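Local structure of thiamin pyrophosphokinase (Saccharomyces cerevisiae, 1IG0) at residues D81-T84 with L85-Y89; D99-E103 with K104-Y108. The protein transfers a pyrophosphate group from ATP to thiamine and is the only yeast enzyme able to make the cofactor thiamine diphosphate. All blocks are in the same frame, centred on the assembly; numbering follows the deposited sequence.

Interaction 1 (D81-T84 with L85-Y89); sequences DDET and LRIKY
Asp82 O accepts from Arg86 N at 3.0 Å and Glu83 O from Ile87 N at 2.9 Å, both nearly straight, and with a weak third bond from Lys88 N to Thr84 O they wind the short helix 83-88. Asp82 is its N-cap. With CG anti to the backbone N (chi1 -162°), the carboxylate swings over the first turn, and OD2 accepts from Leu85 N at 3.1 Å. The bond is bent, 137° at the hydrogen, and OD2 sits too close to a neighbouring atom in the model for its place to be certain. Leu85 also lies against this cap: its side chain runs at about a right angle to that of Asp82, with CG 4.1 Å from Asp82 CB.

Next in sequence, Glu83 serves two neighbours. Its chain bends at chi2 and lays the carboxylate beside Arg86 and Ile87 on the flank of the helix. OE2 approaches the edge of the Arg86 guanidinium, near its plane, and makes a salt bridge to NH1 at 2.8 Å. The two flat groups are turned 63° apart, so this is a one-oxygen contact and not a two-pronged one; OE2 too is crowded in the model, and the distance is best read with caution. OE1 lies 3.4 Å from Ile87 CG1. Arg86 has further partners in the same chain: NH2 donates to Tyr76 O, and cation-pi contacts join it to Tyr76 and Tyr108.

The contact is a helix start on the surface of the catalytic domain, with both acids at its N-terminal end, where their negative charge probably suits the helix dipole. Glu83 probably also offsets part of the charge on the buried Arg86.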
loop_
_atom_site.group_PDB
_atom_site.type_symbol
_atom_site.label_atom_id
_atom_site.label_comp_id
_atom_site.label_asym_id
_atom_site.label_seq_id
_atom_site.Cartn_x
_atom_site.Cartn_y
_atom_site.Cartn_z
ATOM N N ASP B 81 20.104 0.219 22.034
ATOM C CA ASP B 81 21.156 -0.448 22.780
ATOM C C ASP B 81 22.616 0.083 22.790
ATOM O O ASP B 81 23.042 0.742 23.756
ATOM C CB ASP B 81 21.082 -1.936 22.412
ATOM C CG ASP B 81 19.681 -2.462 22.512
ATOM O OD1 ASP B 81 18.949 -1.952 23.403
ATOM O OD2 ASP B 81 19.332 -3.370 21.722
ATOM N N ASP B 82 23.389 -0.167 21.740
ATOM C CA ASP B 82 24.778 0.288 21.756
ATOM C C ASP B 82 25.016 1.729 21.314
ATOM O O ASP B 82 24.734 2.101 20.174
ATOM C CB ASP B 82 25.649 -0.657 20.926
ATOM C CG ASP B 82 27.124 -0.511 21.246
ATOM O OD1 ASP B 82 27.489 -0.645 22.433
ATOM O OD2 ASP B 82 27.913 -0.264 20.314
ATOM N N GLU B 83 25.542 2.536 22.233
ATOM C CA GLU B 83 25.838 3.937 21.959
ATOM C C GLU B 83 26.932 4.039 20.906
ATOM O O GLU B 83 26.937 4.958 20.089
ATOM C CB GLU B 83 26.299 4.649 23.234
ATOM C CG GLU B 83 25.354 5.728 23.729
ATOM C CD GLU B 83 25.024 6.750 22.660
ATOM O OE1 GLU B 83 25.960 7.334 22.072
ATOM O OE2 GLU B 83 23.822 6.971 22.409
ATOM N N THR B 84 27.862 3.089 20.936
ATOM C CA THR B 84 28.962 3.067 19.981
ATOM C C THR B 84 28.414 3.014 18.560
ATOM O O THR B 84 28.864 3.750 17.682
ATOM C CB THR B 84 29.874 1.845 20.201
ATOM O OG1 THR B 84 30.440 1.895 21.517
ATOM C CG2 THR B 84 30.991 1.824 19.168
ATOM N N LEU B 85 27.441 2.136 18.340
ATOM C CA LEU B 85 26.834 1.993 17.026
ATOM C C LEU B 85 25.967 3.201 16.688
ATOM O O LEU B 85 25.994 3.697 15.563
ATOM C CB LEU B 85 25.995 0.713 16.962
ATOM C CG LEU B 85 26.783 -0.600 17.013
ATOM C CD1 LEU B 85 25.825 -1.777 16.922
ATOM C CD2 LEU B 85 27.789 -0.638 15.867
ATOM N N ARG B 86 25.202 3.675 17.666
ATOM C CA ARG B 86 24.342 4.831 17.453
ATOM C C ARG B 86 25.169 6.009 16.950
ATOM O O ARG B 86 24.769 6.704 16.018
ATOM C CB ARG B 86 23.629 5.218 18.748
ATOM C CG ARG B 86 22.888 6.542 18.662
ATOM C CD ARG B 86 22.300 6.933 20.003
ATOM N NE ARG B 86 21.042 6.255 20.281
ATOM C CZ ARG B 86 20.460 6.233 21.475
ATOM N NH1 ARG B 86 21.031 6.847 22.504
ATOM N NH2 ARG B 86 19.299 5.614 21.637
ATOM N N ILE B 87 26.321 6.229 17.576
ATOM C CA ILE B 87 27.212 7.314 17.183
ATOM C C ILE B 87 27.823 7.011 15.820
ATOM O O ILE B 87 28.142 7.918 15.052
ATOM C CB ILE B 87 28.343 7.511 18.225
ATOM C CG1 ILE B 87 27.810 8.296 19.425
ATOM C CG2 ILE B 87 29.526 8.240 17.601
ATOM C CD1 ILE B 87 27.367 9.708 19.081
ATOM N N LYS B 88 27.979 5.726 15.528
ATOM C CA LYS B 88 28.547 5.295 14.259
ATOM C C LYS B 88 27.564 5.514 13.114
ATOM O O LYS B 88 27.970 5.710 11.969
ATOM C CB LYS B 88 28.929 3.814 14.329
ATOM C CG LYS B 88 29.381 3.222 13.001
ATOM C CD LYS B 88 29.751 1.753 13.144
ATOM C CE LYS B 88 30.075 1.127 11.794
ATOM N NZ LYS B 88 31.207 1.814 11.112
ATOM N N TYR B 89 26.273 5.488 13.426
ATOM C CA TYR B 89 25.258 5.664 12.398
ATOM C C TYR B 89 24.460 6.959 12.493
ATOM O O TYR B 89 23.231 6.946 12.588
ATOM C CB TYR B 89 24.320 4.455 12.391
ATOM C CG TYR B 89 25.050 3.172 12.072
ATOM C CD1 TYR B 89 25.509 2.332 13.084
ATOM C CD2 TYR B 89 25.343 2.832 10.754
ATOM C CE1 TYR B 89 26.248 1.185 12.790
ATOM C CE2 TYR B 89 26.080 1.695 10.447
ATOM C CZ TYR B 89 26.530 0.877 11.468
ATOM O OH TYR B 89 27.269 -0.244 11.165
#

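Interaction 2 (D99-E103 with K104-Y108)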
loop_
_atom_site.group_PDB
_atom_site.type_symbol
_atom_site.label_atom_id
_atom_site.label_comp_id
_atom_site.label_asym_id
_atom_site.label_seq_id
_atom_site.Cartn_x
_atom_site.Cartn_y
_atom_site.Cartn_z
ATOM N N ASP B 99 8.298 19.239 14.399
ATOM C CA ASP B 99 7.448 19.222 15.587
ATOM C C ASP B 99 7.364 17.842 16.237
ATOM O O ASP B 99 7.314 17.729 17.462
ATOM C CB ASP B 99 6.038 19.722 15.258
ATOM C CG ASP B 99 5.995 21.215 14.998
ATOM O OD1 ASP B 99 6.639 21.970 15.757
ATOM O OD2 ASP B 99 5.309 21.636 14.043
ATOM N N SER B 100 7.356 16.796 15.416
ATOM C CA SER B 100 7.274 15.428 15.922
ATOM C C SER B 100 8.612 14.962 16.485
ATOM O O SER B 100 8.699 13.903 17.107
ATOM C CB SER B 100 6.842 14.475 14.806
ATOM O OG SER B 100 7.856 14.355 13.825
ATOM N N LEU B 101 9.650 15.760 16.265
ATOM C CA LEU B 101 10.985 15.425 16.739
ATOM C C LEU B 101 11.083 15.477 18.262
ATOM O O LEU B 101 10.790 16.499 18.883
ATOM C CB LEU B 101 12.008 16.384 16.122
ATOM C CG LEU B 101 13.492 16.063 16.317
ATOM C CD1 LEU B 101 13.801 14.695 15.733
ATOM C CD2 LEU B 101 14.334 17.130 15.637
ATOM N N SER B 102 11.487 14.360 18.858
ATOM C CA SER B 102 11.644 14.269 20.304
ATOM C C SER B 102 12.664 15.297 20.776
ATOM O O SER B 102 13.721 15.453 20.162
ATOM C CB SER B 102 12.113 12.865 20.692
ATOM O OG SER B 102 12.588 12.831 22.026
ATOM N N GLU B 103 12.352 16.000 21.860
ATOM C CA GLU B 103 13.272 16.998 22.388
ATOM C C GLU B 103 14.605 16.325 22.689
ATOM O O GLU B 103 15.671 16.883 22.432
ATOM C CB GLU B 103 12.702 17.635 23.659
ATOM C CG GLU B 103 13.569 18.748 24.232
ATOM C CD GLU B 103 12.922 19.456 25.410
ATOM O OE1 GLU B 103 11.910 18.943 25.935
ATOM O OE2 GLU B 103 13.432 20.520 25.819
ATOM N N LYS B 104 14.533 15.114 23.230
ATOM C CA LYS B 104 15.721 14.337 23.560
ATOM C C LYS B 104 16.485 13.960 22.290
ATOM O O LYS B 104 17.712 14.061 22.235
ATOM C CB LYS B 104 15.310 13.075 24.323
ATOM C CG LYS B 104 16.409 12.037 24.491
ATOM C CD LYS B 104 15.982 10.921 25.444
ATOM C CE LYS B 104 14.648 10.300 25.041
ATOM N NZ LYS B 104 14.689 9.687 23.683
ATOM N N VAL B 105 15.751 13.526 21.270
ATOM C CA VAL B 105 16.360 13.139 20.003
ATOM C C VAL B 105 16.984 14.343 19.297
ATOM O O VAL B 105 18.080 14.246 18.747
ATOM C CB VAL B 105 15.322 12.482 19.065
ATOM C CG1 VAL B 105 15.949 12.192 17.705
ATOM C CG2 VAL B 105 14.809 11.194 19.691
ATOM N N TYR B 106 16.284 15.473 19.316
ATOM C CA TYR B 106 16.786 16.687 18.679
ATOM C C TYR B 106 18.127 17.094 19.281
ATOM O O TYR B 106 19.094 17.342 18.559
ATOM C CB TYR B 106 15.787 17.834 18.847
ATOM C CG TYR B 106 16.314 19.172 18.372
ATOM C CD1 TYR B 106 16.556 19.410 17.020
ATOM C CD2 TYR B 106 16.596 20.191 19.280
ATOM C CE1 TYR B 106 17.066 20.633 16.582
ATOM C CE2 TYR B 106 17.108 21.417 18.854
ATOM C CZ TYR B 106 17.340 21.631 17.504
ATOM O OH TYR B 106 17.849 22.837 17.082
ATOM N N LYS B 107 18.179 17.163 20.607
ATOM C CA LYS B 107 19.403 17.545 21.299
ATOM C C LYS B 107 20.567 16.612 20.988
ATOM O O LYS B 107 21.693 17.065 20.787
ATOM C CB LYS B 107 19.183 17.579 22.816
ATOM C CG LYS B 107 18.359 18.753 23.327
ATOM C CD LYS B 107 18.661 19.009 24.801
ATOM C CE LYS B 107 17.946 20.244 25.338
ATOM N NZ LYS B 107 16.488 20.017 25.538
ATOM N N TYR B 108 20.294 15.312 20.951
ATOM C CA TYR B 108 21.327 14.318 20.676
ATOM C C TYR B 108 21.987 14.496 19.312
ATOM O O TYR B 108 23.214 14.508 19.204
ATOM C CB TYR B 108 20.746 12.906 20.762
ATOM C CG TYR B 108 21.750 11.829 20.417
ATOM C CD1 TYR B 108 22.756 11.471 21.313
ATOM C CD2 TYR B 108 21.715 11.191 19.178
ATOM C CE1 TYR B 108 23.704 10.504 20.986
ATOM C CE2 TYR B 108 22.659 10.223 18.838
ATOM C CZ TYR B 108 23.650 9.884 19.746
ATOM O OH TYR B 108 24.581 8.927 19.414
HETATM O O HOH W 1 11.916 14.033 24.379
#
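Lys104 opens the second segment just past the Ser102 N-cap. Its backbone N donates to a water at 3.1 Å, and the same water is hydrogen-bonded to Ser102 OG at 2.7 Å, bridging cap and first turn. Val105 follows with the capping bond itself: its N donates to Ser102 OG at 3.3 Å, straight but long and weak. Ser102 OG stands anti to the backbone N (chi1 166°), which turns it back over the first turn. Val105 CG2 presses on Ser102 CB at 3.3 Å, tighter than usual for two carbons, while CG1 turns to Leu101 CD1. Tyr106 N donates to Ser102 O at 2.7 Å, nearly in line with the carbonyl. Its ring crosses the Leu101 side chain at about a right angle, with Leu101 CD2 3.5 Å from Tyr106 CD1, set obliquely to the ring. Were Leu101 cut back to an alanine, Val105 CG1 would probably face a gap and the Tyr106 ring would lose the methyl lying against it. Lys107 N bonds to Glu103 O, and the two side chains run alongside each other, pointing the same way, until NZ meets Glu103 OE2 in a 3.1 Å salt bridge.

Asn73, on helix 71-78, grips the preceding loop through Ser100 O and Ser102 N. The contact thus combines an N-cap with a hydrophobic staple, Leu101 against Tyr106, with Val105 beside it, fastening the loop after strand 93-96 to helix 103-111, while the exposed Glu103-Lys107 pair probably adds modest stability to the first turn.

Both contacts are surface helix starts in the catalytic domain, in series along the chain and with centres about 17 Å apart. Each is capped by a polar side chain three residues ahead of the amide it receives, but interaction 1 uses a charged aspartate and interaction 2 a neutral serine aided by water. Their salt bridges differ likewise: that of 81-89 involves a buried arginine, whereas that of 99-108 joins two exposed residues. Leu101 gives interaction 2 an apolar element before its cap. They meet at Tyr108, whose ring makes a cation-pi contact with Arg86 and which weakly hydrogen-bonds Glu83; with Tyr76 of helix 71-78, it ties helices 83-88 and 103-111 together.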